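Putative PLP-dependent aminotransferase (Bacillus cereus ATCC 10987, PDB 3JU7) probably acts as a pyridoxal-phosphate-dependent aminotransferase of the DegT/DnrJ/EryC1/StrS family, moving amino groups between substrates. Local coordinates at residues Q289-L294 with L350-G355; L168-M173 with K282-I287. All coordinates share one frame; numbering follows the deposited sequence.

Along the chain both segments of interaction 2 come first, and those of interaction 1 follow. Their centres are about 17 Å apart. They are joined by the run 282-294, which first packs against Leu-168 to Asn-170, at the start of the hairpin, and then becomes strand 291-294. That strand pairs with 347-350 in an antiparallel two-stranded sheet. Helix 250-270 packs on both contacts: it meets the run 282-287 in interaction 2, and in interaction 1 it covers the strand pair and the residues just after it. Interaction 1 is buried; interaction 2 is partly open to solvent. Both lie away from Lys-191, the predicted cofactor lysine, and from the calcium-binding Asp-20, and are structural packing.

Interaction 1 (Q289-L294 with L350-G355)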
# COMPACT_ATOMS: atom_id res chain seq x y z
N GLN A 289 -21.56 7.16 -5.24
CA GLN A 289 -20.95 5.88 -5.58
C GLN A 289 -22.06 4.86 -5.87
O GLN A 289 -21.90 3.95 -6.65
CB GLN A 289 -20.15 5.44 -4.36
CG GLN A 289 -19.33 4.23 -4.50
CD GLN A 289 -18.53 3.97 -3.25
OE1 GLN A 289 -17.80 3.00 -3.18
NE2 GLN A 289 -18.69 4.83 -2.23
N PHE A 290 -23.15 5.00 -5.13
CA PHE A 290 -24.36 4.19 -5.23
C PHE A 290 -25.46 5.08 -4.62
O PHE A 290 -25.17 6.22 -4.24
CB PHE A 290 -24.24 2.86 -4.47
CG PHE A 290 -23.65 2.98 -3.08
CD1 PHE A 290 -24.46 3.33 -1.99
CD2 PHE A 290 -22.29 2.72 -2.86
CE1 PHE A 290 -23.92 3.42 -0.69
CE2 PHE A 290 -21.73 2.79 -1.57
CZ PHE A 290 -22.53 3.13 -0.47
N MSE A 291 -26.71 4.61 -4.59
CA MSE A 291 -27.82 5.42 -4.11
C MSE A 291 -28.22 4.88 -2.73
O MSE A 291 -28.85 3.82 -2.62
CB MSE A 291 -28.99 5.40 -5.13
CG MSE A 291 -30.28 6.03 -4.62
SE MSE A 291 -30.10 7.82 -3.95
CE MSE A 291 -29.58 8.61 -5.60
N PRO A 292 -27.82 5.59 -1.67
CA PRO A 292 -28.22 5.15 -0.34
C PRO A 292 -29.63 5.61 -0.01
O PRO A 292 -30.02 6.73 -0.36
CB PRO A 292 -27.19 5.82 0.58
CG PRO A 292 -26.26 6.58 -0.29
CD PRO A 292 -26.95 6.77 -1.61
N ILE A 293 -30.40 4.75 0.67
CA ILE A 293 -31.76 5.10 1.02
C ILE A 293 -32.21 4.28 2.22
O ILE A 293 -31.78 3.13 2.41
CB ILE A 293 -32.73 4.91 -0.17
CG1 ILE A 293 -34.05 5.65 0.08
CG2 ILE A 293 -32.99 3.42 -0.45
CD1 ILE A 293 -34.93 5.74 -1.13
N LEU A 294 -33.02 4.89 3.08
CA LEU A 294 -33.58 4.15 4.19
C LEU A 294 -34.89 3.60 3.70
O LEU A 294 -35.67 4.31 3.06
CB LEU A 294 -33.82 5.04 5.41
CG LEU A 294 -32.64 5.79 6.03
CD1 LEU A 294 -33.11 6.43 7.37
CD2 LEU A 294 -31.41 4.90 6.21
N LEU A 350 -28.40 1.15 -3.38
CA LEU A 350 -28.99 0.79 -4.67
C LEU A 350 -27.97 1.07 -5.76
O LEU A 350 -27.19 2.03 -5.66
CB LEU A 350 -30.30 1.52 -4.94
CG LEU A 350 -31.44 1.30 -3.95
CD1 LEU A 350 -32.63 2.20 -4.30
CD2 LEU A 350 -31.88 -0.16 -3.93
N PRO A 351 -27.98 0.25 -6.80
CA PRO A 351 -26.96 0.43 -7.79
C PRO A 351 -27.05 1.75 -8.54
O PRO A 351 -28.13 2.24 -8.86
CB PRO A 351 -27.13 -0.76 -8.74
CG PRO A 351 -28.34 -1.44 -8.35
CD PRO A 351 -28.70 -1.02 -6.97
N LEU A 352 -25.87 2.28 -8.82
CA LEU A 352 -25.68 3.47 -9.59
C LEU A 352 -24.29 3.34 -10.19
O LEU A 352 -23.37 3.07 -9.47
CB LEU A 352 -25.78 4.70 -8.70
CG LEU A 352 -25.89 6.09 -9.35
CD1 LEU A 352 -26.48 7.10 -8.32
CD2 LEU A 352 -24.56 6.56 -9.85
N TRP A 353 -24.15 3.45 -11.51
CA TRP A 353 -22.84 3.41 -12.17
C TRP A 353 -22.96 4.08 -13.52
O TRP A 353 -24.07 4.22 -14.04
CB TRP A 353 -22.28 1.99 -12.34
CG TRP A 353 -23.29 0.89 -12.37
CD1 TRP A 353 -23.67 0.12 -11.32
CD2 TRP A 353 -24.04 0.42 -13.50
NE1 TRP A 353 -24.60 -0.80 -11.71
CE2 TRP A 353 -24.85 -0.63 -13.05
CE3 TRP A 353 -24.10 0.79 -14.84
CZ2 TRP A 353 -25.70 -1.32 -13.89
CZ3 TRP A 353 -24.94 0.12 -15.68
CH2 TRP A 353 -25.74 -0.93 -15.20
N GLU A 354 -21.81 4.48 -14.07
CA GLU A 354 -21.75 5.17 -15.34
C GLU A 354 -22.33 4.25 -16.39
O GLU A 354 -21.95 3.09 -16.48
CB GLU A 354 -20.30 5.53 -15.74
CG GLU A 354 -19.61 6.56 -14.83
CD GLU A 354 -18.15 6.81 -15.25
OE1 GLU A 354 -17.91 7.04 -16.44
OE2 GLU A 354 -17.23 6.76 -14.39
N GLY A 355 -23.27 4.77 -17.16
CA GLY A 355 -23.91 3.99 -18.19
C GLY A 355 -25.29 3.60 -17.78
O GLY A 355 -26.07 3.23 -18.62
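Leu-350 keeps CG beside its backbone N (chi1 -60°), and Ile-293 holds CG1 anti to its own N, which leaves CG2 to meet Leu-350 CD1 at 4.1 Å. These side chains share one face of an antiparallel two-stranded sheet, strand 291-294 against 347-350. Met-291 and Leu-350 form a hydrogen-bonded pair. Met-291 N gives a nearly straight bond to Leu-350 O, 2.8 Å long, with the donor in the carbonyl plane. The return bond from Leu-350 N to Met-291 O is also 2.8 Å, but its donor sits above the carbonyl plane, 37° out of it. Their side chains start on the same face, with Met-291 CB 4.1 Å from Leu-350 CB. Met-291 is a selenomethionine. Its chain bends at chi2 and chi3, and its methyl CE ends up loosely near Leu-352 CD1. Helix 250-270 covers this side: Leu-268 touches Ile-293, Tyr-264 touches Leu-350, and Arg-257 and Ile-260 touch Leu-352. The ring of Phe-290 leads away from the 350-355 segment and meets Tyr-318, with the planes at about 30°. Beside the bonded pair, Leu-352 CB rests on Phe-290 CA at 3.8 Å. Phe-290 CB lies 3.3 Å from Leu-350 O, the acceptor of the Met-291 N bond.

Interaction 2 (L168-M173 with K282-I287); sequences LMNGGM and KTEAVI
Leu-168, Ala-285 and Asn-170 bury the most surface here. In Leu-168, CG lies opposite the backbone N (chi1 179°), and a bend at chi2 (57°) then carries CD1 over the backbone of 285-287. There CD1 lies 3.7 Å from Val-286 C and also meets the methyl of Ala-285. Lower on the same side chain, Leu-168 CB touches Ile-287 CG2 at 4.1 Å. Ala-285 points its CB between the two other residues: it packs 4.0 Å from Asn-170 CB and also faces Met-169 O. Beyond it, the Asn-170 amide reaches toward the exposed Glu-284. Asn-170 ND2 gives a weak hydrogen bond to Glu-284 OE1, 3.3 Å long. The amide and carboxylate planes stand 79° apart, so the two groups do not lie flat on each other. Trp-142 touches both Leu-168 and Asn-170, while Trp-250 and Leu-254 of helix 250-270 reach Ile-287. No backbone hydrogen bond joins the two segments, so side chains carry the contact. Asn-170 N bonds Met-173 O, and Met-173 N bonds Asn-170 O. With Gly-171 and Gly-172 at positive phi, this is a type I' turn closing a short beta-hairpin.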
# COMPACT_ATOMS: atom_id res chain seq x y z
N LEU A 168 -16.26 16.29 -4.76
CA LEU A 168 -17.45 16.89 -4.15
C LEU A 168 -17.31 18.41 -3.96
O LEU A 168 -16.51 18.89 -3.14
CB LEU A 168 -17.77 16.25 -2.79
CG LEU A 168 -18.97 16.80 -2.06
CD1 LEU A 168 -20.25 16.69 -2.94
CD2 LEU A 168 -19.12 16.04 -0.70
N MSE A 169 -18.14 19.14 -4.69
CA MSE A 169 -18.20 20.60 -4.73
C MSE A 169 -19.51 21.12 -4.15
O MSE A 169 -20.56 20.53 -4.35
CB MSE A 169 -18.20 21.05 -6.18
CG MSE A 169 -17.05 20.50 -7.01
SE MSE A 169 -15.46 21.39 -6.51
CE MSE A 169 -14.69 21.48 -8.27
N ASN A 170 -19.46 22.26 -3.48
CA ASN A 170 -20.66 22.88 -2.94
C ASN A 170 -20.39 24.37 -2.90
O ASN A 170 -19.49 24.83 -2.20
CB ASN A 170 -20.97 22.35 -1.54
CG ASN A 170 -22.28 22.90 -0.97
OD1 ASN A 170 -23.03 23.56 -1.66
ND2 ASN A 170 -22.56 22.58 0.31
N GLY A 171 -21.18 25.11 -3.67
CA GLY A 171 -21.01 26.54 -3.79
C GLY A 171 -19.65 26.86 -4.34
O GLY A 171 -19.01 27.79 -3.89
N GLY A 172 -19.18 26.06 -5.28
CA GLY A 172 -17.87 26.26 -5.86
C GLY A 172 -16.69 25.97 -4.95
O GLY A 172 -15.57 26.34 -5.26
N MSE A 173 -16.89 25.29 -3.84
CA MSE A 173 -15.75 24.96 -3.02
C MSE A 173 -15.64 23.45 -2.95
O MSE A 173 -16.66 22.76 -2.83
CB MSE A 173 -15.91 25.57 -1.63
CG MSE A 173 -15.27 24.78 -0.50
SE MSE A 173 -15.31 25.82 1.12
CE MSE A 173 -15.56 24.40 2.38
N LYS A 282 -29.95 13.46 4.77
CA LYS A 282 -30.10 14.90 4.90
C LYS A 282 -28.72 15.52 4.73
O LYS A 282 -27.89 15.49 5.66
CB LYS A 282 -30.73 15.26 6.25
N THR A 283 -28.44 16.05 3.55
CA THR A 283 -27.15 16.70 3.29
C THR A 283 -27.24 17.75 2.19
O THR A 283 -28.11 17.68 1.34
CB THR A 283 -26.02 15.63 2.99
OG1 THR A 283 -24.75 16.28 2.89
CG2 THR A 283 -26.29 14.82 1.71
N GLU A 284 -26.34 18.74 2.20
CA GLU A 284 -26.40 19.83 1.22
C GLU A 284 -25.89 19.40 -0.17
O GLU A 284 -26.30 19.95 -1.17
CB GLU A 284 -25.53 21.01 1.65
CG GLU A 284 -25.86 21.66 2.98
CD GLU A 284 -24.91 22.84 3.26
OE1 GLU A 284 -24.87 23.77 2.41
OE2 GLU A 284 -24.21 22.84 4.31
N ALA A 285 -24.96 18.46 -0.22
CA ALA A 285 -24.33 18.09 -1.46
C ALA A 285 -23.76 16.69 -1.30
O ALA A 285 -23.32 16.32 -0.21
CB ALA A 285 -23.22 19.09 -1.81
N VAL A 286 -23.80 15.91 -2.37
CA VAL A 286 -23.30 14.56 -2.32
C VAL A 286 -22.81 14.18 -3.69
O VAL A 286 -23.35 14.63 -4.67
CB VAL A 286 -24.41 13.56 -1.82
CG1 VAL A 286 -25.58 13.58 -2.76
CG2 VAL A 286 -23.85 12.14 -1.68
N ILE A 287 -21.76 13.38 -3.77
CA ILE A 287 -21.38 12.75 -5.03
C ILE A 287 -21.57 11.25 -4.78
O ILE A 287 -21.13 10.72 -3.76
CB ILE A 287 -19.96 13.12 -5.46
CG1 ILE A 287 -19.68 12.51 -6.81
CG2 ILE A 287 -18.87 12.64 -4.46
CD1 ILE A 287 -18.34 12.93 -7.33